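Local coordinates for CIR protein (PDB 6ZYV) that is of unknown function but belongs to the variant PIR antigens of malaria parasites, whose ectodomain is probably displayed on infected red blood cells, at residues Tyr10-Ile15 with Ser163-Tyr168; Lys16-Cys21 with Phe63-Val68; Ala88-Leu93 with Leu212-Asn217; Ala176-Ala179 with Lys183-Gln186. The protein carries 5 engineered substitutions. One frame throughout, in Å; residues are numbered along the deposited sequence.

Contact 1: Tyr10-Ile15 with Ser163-Tyr168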
loop_
_atom_site.group_PDB
_atom_site.type_symbol
_atom_site.label_atom_id
_atom_site.label_comp_id
_atom_site.label_asym_id
_atom_site.label_seq_id
_atom_site.Cartn_x
_atom_site.Cartn_y
_atom_site.Cartn_z
ATOM N N TYR A 10 5.220 8.074 5.458
ATOM C CA TYR A 10 5.369 6.898 6.304
ATOM C C TYR A 10 4.886 5.632 5.623
ATOM O O TYR A 10 5.553 4.620 5.736
ATOM C CB TYR A 10 4.655 7.093 7.653
ATOM C CG TYR A 10 5.169 8.297 8.387
ATOM C CD1 TYR A 10 6.480 8.350 8.830
ATOM C CD2 TYR A 10 4.378 9.436 8.539
ATOM C CE1 TYR A 10 6.970 9.471 9.486
ATOM C CE2 TYR A 10 4.872 10.582 9.142
ATOM C CZ TYR A 10 6.162 10.592 9.635
ATOM O OH TYR A 10 6.625 11.732 10.257
ATOM N N VAL A 11 3.756 5.679 4.901
ATOM C CA VAL A 11 3.214 4.519 4.184
ATOM C C VAL A 11 4.231 3.960 3.196
ATOM O O VAL A 11 4.481 2.752 3.196
ATOM C CB VAL A 11 1.882 4.898 3.506
ATOM C CG1 VAL A 11 1.395 3.814 2.545
ATOM C CG2 VAL A 11 0.821 5.219 4.545
ATOM N N CYS A 12 4.875 4.849 2.407
ATOM C CA CYS A 12 5.891 4.474 1.409
ATOM C C CYS A 12 7.122 3.852 2.061
ATOM O O CYS A 12 7.697 2.887 1.551
ATOM C CB CYS A 12 6.259 5.670 0.528
ATOM S SG CYS A 12 4.913 6.240 -0.544
ATOM N N LYS A 13 7.503 4.378 3.215
ATOM C CA LYS A 13 8.634 3.890 3.990
ATOM C C LYS A 13 8.323 2.504 4.549
ATOM O O LYS A 13 9.142 1.604 4.436
ATOM C CB LYS A 13 8.881 4.891 5.141
ATOM C CG LYS A 13 10.297 5.015 5.649
ATOM C CD LYS A 13 10.552 6.479 6.026
ATOM C CE LYS A 13 11.375 6.690 7.265
ATOM N NZ LYS A 13 11.527 8.151 7.546
ATOM N N ASP A 14 7.132 2.321 5.136
ATOM C CA ASP A 14 6.744 1.048 5.739
ATOM C C ASP A 14 6.603 -0.054 4.715
ATOM O O ASP A 14 7.075 -1.161 4.958
ATOM C CB ASP A 14 5.454 1.190 6.567
ATOM C CG ASP A 14 5.572 2.158 7.726
ATOM O OD1 ASP A 14 6.709 2.400 8.180
ATOM O OD2 ASP A 14 4.525 2.712 8.149
ATOM N N ILE A 15 6.018 0.256 3.546
ATOM C CA ILE A 15 5.873 -0.748 2.494
ATOM C C ILE A 15 7.249 -1.215 2.017
ATOM O O ILE A 15 7.491 -2.425 1.939
ATOM C CB ILE A 15 4.960 -0.259 1.325
ATOM C CG1 ILE A 15 3.498 -0.154 1.781
ATOM C CG2 ILE A 15 5.088 -1.173 0.123
ATOM C CD1 ILE A 15 2.539 0.440 0.780
ATOM N N SER A 163 6.091 4.666 -8.203
ATOM C CA SER A 163 6.758 5.853 -8.745
ATOM C C SER A 163 6.481 7.075 -7.873
ATOM O O SER A 163 7.373 7.904 -7.677
ATOM C CB SER A 163 6.300 6.131 -10.167
ATOM O OG SER A 163 6.836 5.154 -11.039
ATOM N N LEU A 164 5.256 7.180 -7.332
ATOM C CA LEU A 164 4.908 8.259 -6.423
ATOM C C LEU A 164 5.714 8.097 -5.121
ATOM O O LEU A 164 6.268 9.080 -4.624
ATOM C CB LEU A 164 3.403 8.224 -6.137
ATOM C CG LEU A 164 2.875 9.250 -5.151
ATOM C CD1 LEU A 164 3.196 10.691 -5.641
ATOM C CD2 LEU A 164 1.362 9.071 -4.983
ATOM N N CYS A 165 5.824 6.857 -4.601
ATOM C CA CYS A 165 6.599 6.545 -3.395
ATOM C C CYS A 165 8.084 6.869 -3.564
ATOM O O CYS A 165 8.712 7.306 -2.610
ATOM C CB CYS A 165 6.376 5.101 -2.945
ATOM S SG CYS A 165 4.840 4.849 -2.020
ATOM N N ASN A 166 8.634 6.720 -4.776
ATOM C CA ASN A 166 10.035 7.065 -5.030
ATOM C C ASN A 166 10.261 8.567 -4.850
ATOM O O ASN A 166 11.286 8.961 -4.293
ATOM C CB ASN A 166 10.490 6.603 -6.414
ATOM C CG ASN A 166 10.542 5.096 -6.542
ATOM O OD1 ASN A 166 10.791 4.366 -5.570
ATOM N ND2 ASN A 166 10.309 4.585 -7.750
ATOM N N MET A 167 9.282 9.407 -5.262
ATOM C CA MET A 167 9.403 10.850 -5.070
ATOM C C MET A 167 9.330 11.199 -3.573
ATOM O O MET A 167 10.086 12.044 -3.108
ATOM C CB MET A 167 8.344 11.607 -5.885
ATOM C CG MET A 167 8.520 11.442 -7.378
ATOM S SD MET A 167 7.408 12.545 -8.280
ATOM C CE MET A 167 5.867 11.758 -7.926
ATOM N N TYR A 168 8.459 10.513 -2.811
ATOM C CA TYR A 168 8.376 10.710 -1.356
ATOM C C TYR A 168 9.701 10.360 -0.662
ATOM O O TYR A 168 10.103 11.047 0.277
ATOM C CB TYR A 168 7.232 9.893 -0.737
ATOM C CG TYR A 168 5.905 10.619 -0.716
ATOM C CD1 TYR A 168 5.026 10.536 -1.790
ATOM C CD2 TYR A 168 5.535 11.402 0.368
ATOM C CE1 TYR A 168 3.797 11.181 -1.772
ATOM C CE2 TYR A 168 4.319 12.076 0.389
ATOM C CZ TYR A 168 3.449 11.961 -0.685
ATOM O OH TYR A 168 2.234 12.608 -0.700
#

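Contact 2: Lys16-Cys21 with Phe63-Val68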
loop_
_atom_site.group_PDB
_atom_site.type_symbol
_atom_site.label_atom_id
_atom_site.label_comp_id
_atom_site.label_asym_id
_atom_site.label_seq_id
_atom_site.Cartn_x
_atom_site.Cartn_y
_atom_site.Cartn_z
ATOM N N LYS A 16 8.183 -0.265 1.796
ATOM C CA LYS A 16 9.538 -0.655 1.394
ATOM C C LYS A 16 10.211 -1.571 2.432
ATOM O O LYS A 16 10.823 -2.592 2.077
ATOM C CB LYS A 16 10.433 0.551 1.062
ATOM C CG LYS A 16 11.844 0.119 0.611
ATOM C CD LYS A 16 12.142 0.462 -0.853
ATOM C CE LYS A 16 13.577 0.213 -1.280
ATOM N NZ LYS A 16 13.915 -1.237 -1.206
ATOM N N LYS A 17 10.048 -1.235 3.720
ATOM C CA LYS A 17 10.612 -2.022 4.821
ATOM C C LYS A 17 10.080 -3.477 4.789
ATOM O O LYS A 17 10.877 -4.418 4.767
ATOM C CB LYS A 17 10.298 -1.345 6.180
ATOM C CG LYS A 17 11.526 -0.912 6.969
ATOM C CD LYS A 17 11.186 0.028 8.157
ATOM C CE LYS A 17 10.489 1.331 7.754
ATOM N NZ LYS A 17 9.827 2.031 8.910
ATOM N N ILE A 18 8.742 -3.663 4.698
ATOM C CA ILE A 18 8.184 -5.004 4.664
ATOM C C ILE A 18 8.535 -5.742 3.356
ATOM O O ILE A 18 8.793 -6.942 3.401
ATOM C CB ILE A 18 6.667 -5.064 5.003
ATOM C CG1 ILE A 18 6.240 -6.499 5.349
ATOM C CG2 ILE A 18 5.793 -4.483 3.899
ATOM C CD1 ILE A 18 7.097 -7.159 6.430
ATOM N N ASP A 19 8.614 -5.035 2.219
ATOM C CA ASP A 19 9.000 -5.650 0.953
ATOM C C ASP A 19 10.374 -6.323 1.040
ATOM O O ASP A 19 10.499 -7.508 0.709
ATOM C CB ASP A 19 9.010 -4.615 -0.189
ATOM C CG ASP A 19 7.720 -4.485 -0.958
ATOM O OD1 ASP A 19 6.871 -5.380 -0.836
ATOM O OD2 ASP A 19 7.552 -3.469 -1.679
ATOM N N ASP A 20 11.395 -5.589 1.503
ATOM C CA ASP A 20 12.737 -6.144 1.609
ATOM C C ASP A 20 12.805 -7.337 2.569
ATOM O O ASP A 20 13.636 -8.225 2.375
ATOM C CB ASP A 20 13.729 -5.044 2.027
ATOM C CG ASP A 20 13.716 -3.830 1.106
ATOM O OD1 ASP A 20 13.289 -3.974 -0.062
ATOM O OD2 ASP A 20 14.121 -2.732 1.556
ATOM N N CYS A 21 11.920 -7.399 3.564
ATOM C CA CYS A 21 11.963 -8.446 4.566
ATOM C C CYS A 21 11.050 -9.605 4.346
ATOM O O CYS A 21 10.969 -10.424 5.255
ATOM C CB CYS A 21 11.720 -7.852 5.944
ATOM S SG CYS A 21 13.177 -7.081 6.675
ATOM N N PHE A 63 1.667 -8.290 6.541
ATOM C CA PHE A 63 0.451 -7.520 6.341
ATOM C C PHE A 63 -0.031 -6.927 7.674
ATOM O O PHE A 63 -0.426 -5.766 7.716
ATOM C CB PHE A 63 -0.640 -8.405 5.711
ATOM C CG PHE A 63 -1.970 -7.716 5.536
ATOM C CD1 PHE A 63 -2.208 -6.893 4.443
ATOM C CD2 PHE A 63 -2.980 -7.880 6.472
ATOM C CE1 PHE A 63 -3.430 -6.248 4.291
ATOM C CE2 PHE A 63 -4.194 -7.241 6.319
ATOM C CZ PHE A 63 -4.408 -6.421 5.232
ATOM N N ILE A 64 -0.007 -7.721 8.747
ATOM C CA ILE A 64 -0.403 -7.274 10.084
ATOM C C ILE A 64 0.587 -6.232 10.599
ATOM O O ILE A 64 0.167 -5.191 11.105
ATOM C CB ILE A 64 -0.551 -8.465 11.038
ATOM C CG1 ILE A 64 -1.723 -9.342 10.575
ATOM C CG2 ILE A 64 -0.723 -8.019 12.488
ATOM C CD1 ILE A 64 -1.699 -10.698 11.199
ATOM N N TRP A 65 1.890 -6.443 10.361
ATOM C CA TRP A 65 2.899 -5.452 10.708
ATOM C C TRP A 65 2.597 -4.092 10.016
ATOM O O TRP A 65 2.632 -3.070 10.682
ATOM C CB TRP A 65 4.306 -5.958 10.349
ATOM C CG TRP A 65 5.398 -5.009 10.736
ATOM C CD1 TRP A 65 6.049 -4.941 11.935
ATOM C CD2 TRP A 65 5.957 -3.980 9.916
ATOM N NE1 TRP A 65 6.980 -3.928 11.910
ATOM C CE2 TRP A 65 6.923 -3.304 10.688
ATOM C CE3 TRP A 65 5.719 -3.549 8.611
ATOM C CZ2 TRP A 65 7.685 -2.257 10.174
ATOM C CZ3 TRP A 65 6.439 -2.483 8.123
ATOM C CH2 TRP A 65 7.433 -1.870 8.888
ATOM N N LEU A 66 2.213 -4.105 8.716
ATOM C CA LEU A 66 1.839 -2.917 7.956
ATOM C C LEU A 66 0.699 -2.193 8.590
ATOM O O LEU A 66 0.801 -0.997 8.773
ATOM C CB LEU A 66 1.411 -3.243 6.503
ATOM C CG LEU A 66 2.433 -3.140 5.383
ATOM C CD1 LEU A 66 1.708 -3.117 4.015
ATOM C CD2 LEU A 66 3.384 -1.930 5.579
ATOM N N LEU A 67 -0.419 -2.893 8.859
ATOM C CA LEU A 67 -1.592 -2.304 9.487
ATOM C C LEU A 67 -1.265 -1.712 10.839
ATOM O O LEU A 67 -1.756 -0.637 11.153
ATOM C CB LEU A 67 -2.717 -3.340 9.653
ATOM C CG LEU A 67 -3.535 -3.685 8.426
ATOM C CD1 LEU A 67 -4.634 -4.700 8.803
ATOM C CD2 LEU A 67 -4.162 -2.425 7.815
ATOM N N VAL A 68 -0.437 -2.400 11.641
ATOM C CA VAL A 68 -0.043 -1.893 12.949
ATOM C C VAL A 68 0.756 -0.572 12.783
ATOM O O VAL A 68 0.452 0.424 13.439
ATOM C CB VAL A 68 0.719 -2.961 13.758
ATOM C CG1 VAL A 68 1.424 -2.349 14.967
ATOM C CG2 VAL A 68 -0.229 -4.073 14.210
#

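Contact 3: Ala88-Leu93 with Leu212-Asn217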
loop_
_atom_site.group_PDB
_atom_site.type_symbol
_atom_site.label_atom_id
_atom_site.label_comp_id
_atom_site.label_asym_id
_atom_site.label_seq_id
_atom_site.Cartn_x
_atom_site.Cartn_y
_atom_site.Cartn_z
ATOM N N ALA A 88 -6.521 0.717 5.411
ATOM C CA ALA A 88 -6.906 -0.630 4.962
ATOM C C ALA A 88 -6.714 -0.737 3.437
ATOM O O ALA A 88 -6.219 -1.743 2.944
ATOM C CB ALA A 88 -8.351 -0.921 5.324
ATOM N N GLY A 89 -7.032 0.331 2.723
ATOM C CA GLY A 89 -6.864 0.390 1.287
ATOM C C GLY A 89 -5.425 0.283 0.844
ATOM O O GLY A 89 -5.162 -0.418 -0.133
ATOM N N TYR A 90 -4.475 0.959 1.548
ATOM C CA TYR A 90 -3.046 0.875 1.208
ATOM C C TYR A 90 -2.511 -0.517 1.441
ATOM O O TYR A 90 -1.783 -1.024 0.593
ATOM C CB TYR A 90 -2.194 1.848 2.034
ATOM C CG TYR A 90 -2.421 3.300 1.731
ATOM C CD1 TYR A 90 -2.444 3.758 0.426
ATOM C CD2 TYR A 90 -2.517 4.236 2.752
ATOM C CE1 TYR A 90 -2.628 5.099 0.145
ATOM C CE2 TYR A 90 -2.714 5.572 2.486
ATOM C CZ TYR A 90 -2.774 6.001 1.181
ATOM O OH TYR A 90 -2.908 7.348 1.008
ATOM N N ALA A 91 -2.857 -1.131 2.579
ATOM C CA ALA A 91 -2.395 -2.456 2.969
ATOM C C ALA A 91 -2.953 -3.521 2.037
ATOM O O ALA A 91 -2.227 -4.418 1.631
ATOM C CB ALA A 91 -2.802 -2.748 4.415
ATOM N N ILE A 92 -4.235 -3.404 1.664
ATOM C CA ILE A 92 -4.875 -4.361 0.760
ATOM C C ILE A 92 -4.396 -4.185 -0.690
ATOM O O ILE A 92 -4.318 -5.166 -1.426
ATOM C CB ILE A 92 -6.407 -4.312 0.941
ATOM C CG1 ILE A 92 -6.751 -4.905 2.337
ATOM C CG2 ILE A 92 -7.170 -5.053 -0.180
ATOM C CD1 ILE A 92 -8.140 -4.649 2.810
ATOM N N LEU A 93 -3.960 -2.983 -1.065
ATOM C CA LEU A 93 -3.352 -2.729 -2.369
ATOM C C LEU A 93 -1.995 -3.439 -2.401
ATOM O O LEU A 93 -1.682 -4.106 -3.381
ATOM C CB LEU A 93 -3.171 -1.209 -2.606
ATOM C CG LEU A 93 -2.461 -0.821 -3.904
ATOM C CD1 LEU A 93 -3.269 -1.318 -5.132
ATOM C CD2 LEU A 93 -2.197 0.717 -3.957
ATOM N N LEU A 212 -8.421 5.782 -7.270
ATOM C CA LEU A 212 -7.809 7.038 -7.670
ATOM C C LEU A 212 -7.352 7.947 -6.479
ATOM O O LEU A 212 -6.232 8.442 -6.562
ATOM C CB LEU A 212 -8.744 7.791 -8.624
ATOM C CG LEU A 212 -8.277 9.149 -9.140
ATOM C CD1 LEU A 212 -6.911 9.053 -9.801
ATOM C CD2 LEU A 212 -9.304 9.728 -10.118
ATOM N N PRO A 213 -8.113 8.144 -5.364
ATOM C CA PRO A 213 -7.612 9.005 -4.265
ATOM C C PRO A 213 -6.217 8.686 -3.718
ATOM O O PRO A 213 -5.562 9.584 -3.216
ATOM C CB PRO A 213 -8.678 8.859 -3.179
ATOM C CG PRO A 213 -9.922 8.599 -3.958
ATOM C CD PRO A 213 -9.481 7.679 -5.073
ATOM N N ILE A 214 -5.743 7.452 -3.835
ATOM C CA ILE A 214 -4.387 7.080 -3.419
ATOM C C ILE A 214 -3.345 7.953 -4.187
ATOM O O ILE A 214 -2.422 8.520 -3.586
ATOM C CB ILE A 214 -4.160 5.569 -3.737
ATOM C CG1 ILE A 214 -5.024 4.648 -2.853
ATOM C CG2 ILE A 214 -2.685 5.197 -3.681
ATOM C CD1 ILE A 214 -5.182 3.221 -3.425
ATOM N N LEU A 215 -3.539 8.078 -5.515
ATOM C CA LEU A 215 -2.639 8.860 -6.340
ATOM C C LEU A 215 -2.987 10.335 -6.331
ATOM O O LEU A 215 -2.061 11.142 -6.305
ATOM C CB LEU A 215 -2.666 8.346 -7.790
ATOM C CG LEU A 215 -2.352 6.877 -8.001
ATOM C CD1 LEU A 215 -2.451 6.516 -9.488
ATOM C CD2 LEU A 215 -0.983 6.520 -7.444
ATOM N N SER A 216 -4.284 10.705 -6.416
ATOM C CA SER A 216 -4.625 12.124 -6.466
ATOM C C SER A 216 -4.311 12.838 -5.161
ATOM O O SER A 216 -3.760 13.932 -5.226
ATOM C CB SER A 216 -6.046 12.380 -6.943
ATOM O OG SER A 216 -6.984 11.814 -6.058
ATOM N N ASN A 217 -4.596 12.227 -3.993
ATOM C CA ASN A 217 -4.245 12.859 -2.723
ATOM C C ASN A 217 -2.728 12.782 -2.514
ATOM O O ASN A 217 -2.126 13.772 -2.093
ATOM C CB ASN A 217 -4.980 12.233 -1.542
ATOM C CG ASN A 217 -6.478 12.405 -1.607
ATOM O OD1 ASN A 217 -6.995 13.393 -2.112
ATOM N ND2 ASN A 217 -7.210 11.438 -1.089
HETATM O O HOH W 1 -2.674 9.010 -1.036
#

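Contact 4: Ala176-Ala179 with Lys183-Gln186. Engineered in segment 176-179: A176 (natural residue Ser), A179 (natural residue Thr).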
loop_
_atom_site.group_PDB
_atom_site.type_symbol
_atom_site.label_atom_id
_atom_site.label_comp_id
_atom_site.label_asym_id
_atom_site.label_seq_id
_atom_site.Cartn_x
_atom_site.Cartn_y
_atom_site.Cartn_z
ATOM N N ALA A 176 14.700 19.925 2.335
ATOM C CA ALA A 176 14.284 21.181 1.695
ATOM C C ALA A 176 15.033 21.471 0.373
ATOM O O ALA A 176 14.919 22.571 -0.162
ATOM C CB ALA A 176 14.449 22.345 2.663
ATOM N N ASN A 177 15.801 20.500 -0.146
ATOM C CA ASN A 177 16.523 20.677 -1.399
ATOM C C ASN A 177 16.288 19.489 -2.332
ATOM O O ASN A 177 17.241 18.847 -2.794
ATOM C CB ASN A 177 18.018 20.921 -1.170
ATOM C CG ASN A 177 18.630 21.820 -2.223
ATOM O OD1 ASN A 177 18.144 21.902 -3.361
ATOM N ND2 ASN A 177 19.701 22.534 -1.861
ATOM N N TYR A 178 15.013 19.201 -2.613
ATOM C CA TYR A 178 14.658 18.162 -3.562
ATOM C C TYR A 178 14.543 18.938 -4.876
ATOM O O TYR A 178 13.460 19.346 -5.301
ATOM C CB TYR A 178 13.358 17.451 -3.128
ATOM C CG TYR A 178 12.844 16.358 -4.044
ATOM C CD1 TYR A 178 13.635 15.836 -5.058
ATOM C CD2 TYR A 178 11.567 15.836 -3.887
ATOM C CE1 TYR A 178 13.147 14.866 -5.924
ATOM C CE2 TYR A 178 11.075 14.860 -4.740
ATOM C CZ TYR A 178 11.859 14.390 -5.766
ATOM O OH TYR A 178 11.368 13.418 -6.593
ATOM N N ALA A 179 15.713 19.203 -5.475
ATOM C CA ALA A 179 15.886 19.973 -6.706
ATOM C C ALA A 179 15.251 19.305 -7.918
ATOM O O ALA A 179 14.792 19.996 -8.824
ATOM C CB ALA A 179 17.368 20.200 -6.953
ATOM N N LYS A 183 11.052 18.018 -12.148
ATOM C CA LYS A 183 11.384 17.071 -13.214
ATOM C C LYS A 183 10.724 15.710 -12.945
ATOM O O LYS A 183 10.109 15.155 -13.849
ATOM C CB LYS A 183 12.916 16.902 -13.307
ATOM C CG LYS A 183 13.380 15.964 -14.418
ATOM C CD LYS A 183 14.917 15.735 -14.411
ATOM C CE LYS A 183 15.698 16.654 -15.339
ATOM N NZ LYS A 183 16.727 15.921 -16.140
ATOM N N ASP A 184 10.795 15.211 -11.696
ATOM C CA ASP A 184 10.189 13.934 -11.328
ATOM C C ASP A 184 8.663 13.958 -11.390
ATOM O O ASP A 184 8.068 12.966 -11.804
ATOM C CB ASP A 184 10.678 13.447 -9.960
ATOM C CG ASP A 184 12.147 13.059 -9.922
ATOM O OD1 ASP A 184 12.783 13.005 -11.009
ATOM O OD2 ASP A 184 12.669 12.820 -8.801
ATOM N N ALA A 185 8.035 15.077 -10.987
ATOM C CA ALA A 185 6.594 15.236 -11.029
ATOM C C ALA A 185 6.105 15.237 -12.480
ATOM O O ALA A 185 5.083 14.619 -12.771
ATOM C CB ALA A 185 6.183 16.519 -10.325
ATOM N N GLN A 186 6.862 15.866 -13.399
ATOM C CA GLN A 186 6.524 15.881 -14.825
ATOM C C GLN A 186 6.634 14.485 -15.431
ATOM O O GLN A 186 5.755 14.092 -16.190
ATOM C CB GLN A 186 7.372 16.897 -15.612
ATOM C CG GLN A 186 6.813 17.182 -17.039
ATOM C CD GLN A 186 5.522 18.002 -17.131
ATOM O OE1 GLN A 186 5.469 19.190 -16.765
ATOM N NE2 GLN A 186 4.442 17.388 -17.624
HETATM O O HOH W 2 13.385 19.810 -11.326
#

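Contact 1: Tyr10-Ile15 with Ser163-Tyr168
C165 meets C12 in a disulfide, its SG lying 2.0 Å from C12 SG, and this covalent bond is the centre of the contact between helix 8-20 and helix 154-174. The C165 side chain points toward helix 8-20, as that of C12 does toward helix 154-174. Both cysteines place SG beside the backbone N and opposite the carbonyl carbon, and the torsion about the S-S bond is -69°. This short bridge draws C12 CA and C165 CA to 5.3 Å. M167, two residues on, packs on helix 181-198. Close to one turn after C165, Y168 returns to the contact: C12 SG lies 4.3 Å from Y168 CB and 5.1 Å from the centroid of the Y168 ring, 38° off the ring normal, an oblique sulfur-aromatic approach. The hydroxyl of Y168 is engaged further off, with G218 O and N221 ND2, which tie the far end of the ring to helix 213-226. Beside the bridge, a salt bridge from K13 to D172 joins the same two helices. The arrangement is an interhelical disulfide, linking the first helix of an all-helical ectodomain to a helix about 150 residues later.

Contact 2: Lys16-Cys21 with Phe63-Val68
I18 sits against two neighbouring side chains of segment 63-68, the six-membered ring of W65 and the branched end of L66. Its CB approaches the indole obliquely, 4.0 Å from W65 CE3, while the methyl CG2 of I18 crosses the L66 side chain at an angle and comes to 3.9 Å from L66 CD2. With CG anti to the backbone N (chi1 -177°), the indole of W65 extends from helix 55-71 far enough for its six-membered ring to reach both I18 and K17. K17, next to I18, meets this ring further along: its CB lies 4.0 Å from W65 CH2, again at an oblique approach, and its amine continues to a salt bridge with D14. The two helical segments run antiparallel, their axes 10.3 Å apart at closest and their N-to-C directions at 165°, so this is an antiparallel helix pair whose interface is apolar. I18 CA and L66 CA, 7.4 Å apart, mark the nearest backbone approach. W94 of helix 81-101 touches both I18 and L66, adding a third helix to the packing, and Y38 lies against I18 from a loop. Just beyond, C21 leaves the helix and is held to C32 by a disulfide.

Contact 3: Ala88-Leu93 with Leu212-Asn217
A water bridges Y90 and I214: it lies 2.6 Å from Y90 OH and donates a hydrogen bond, also of 2.6 Å, to I214 O. The water sits in the plane of the phenol at its edge. Through this one solvent molecule the hydroxyl of a buried tyrosine is joined to a backbone carbonyl near the start of helix 213-226. The ring edge is also used by the side chain of I214, whose CG2 methyl lies 3.8 Å from Y90 CE1, near the ring plane, with CG1 also close to that carbon. The two side chains run alongside each other in opposite senses. At I214, CG1 is turned opposite the carbonyl carbon (chi1 -68°) and CD1 continues outward to meet L93 CD2 tip to tip at 3.9 Å. The setting is an all-helical bundle, in which the 88-93 part of helix 81-101 is buried, with helix 55-71 against A91 and Y90, and helix 134-149 against A88 and I92. Helix 154-174 also reaches this junction, Y158 touching L93 and F161 touching I214. Across the segments the backbones come nearest at Y90 CA and I214 CA, 7.9 Å apart, and G89, lacking a side chain, faces I214 on the helix surface.

Contact 4: Ala176-Ala179 with Lys183-Gln186
The loop between helix 154-174 and helix 181-198 contains an inverse gamma turn centred on Y178, and it is fastened to the helix that follows by the side chain at the centre of that turn. Y178 OH donates a hydrogen bond of 2.6 Å to D184 OD2. The acceptor uses its anti lone pair, the one facing away from the other carboxylate oxygen, and lies at the edge of the phenol, in the plane of the ring. Ring and carboxylate planes are 57° apart, the two side chains crossing at an angle. Y178 carries its ring out from the turn with CG opposite the backbone N (chi1 179°), whereas D184 folds CG beside its own backbone N (chi1 -67°). A second link runs through water, which donates to A179 O at 2.9 Å and accepts from K183 N at 3.1 Å, so that a backbone NH in the first turn of the helix is used. A176 and A179 are engineered substitutions. M167 of helix 154-174 packs on both Y178 and D184, and Q230 takes up Y178 O. The short bond from a neutral phenol to a carboxylate is consistent with an ionised D184, whose negative charge near the N-terminal end of helix 181-198 would probably be favoured by the helix dipole.

Overall arrangement
Contact 1 touches each of the others. It shares helix 8-20 with contact 2, their centres about 12 Å apart, and D14 O there packs at 3.5 Å from W65 CZ3. The centre of contact 3 is also about 12 Å from that of contact 1, with V11 CG2 3.9 Å from Y90 CD2; along the chain the segments of these two alternate, so they interlock distant parts of the sequence. Contacts 2 and 3 meet where F63 CE1 comes to 3.4 Å from A91 O. Contact 4 is peripheral, its centre about 23 Å from the centre of the chain, yet M167 O of contact 1 reaches Y178 CE2 at 3.4 Å. Contacts 2 and 4 stay about 14 Å apart at their nearest atoms.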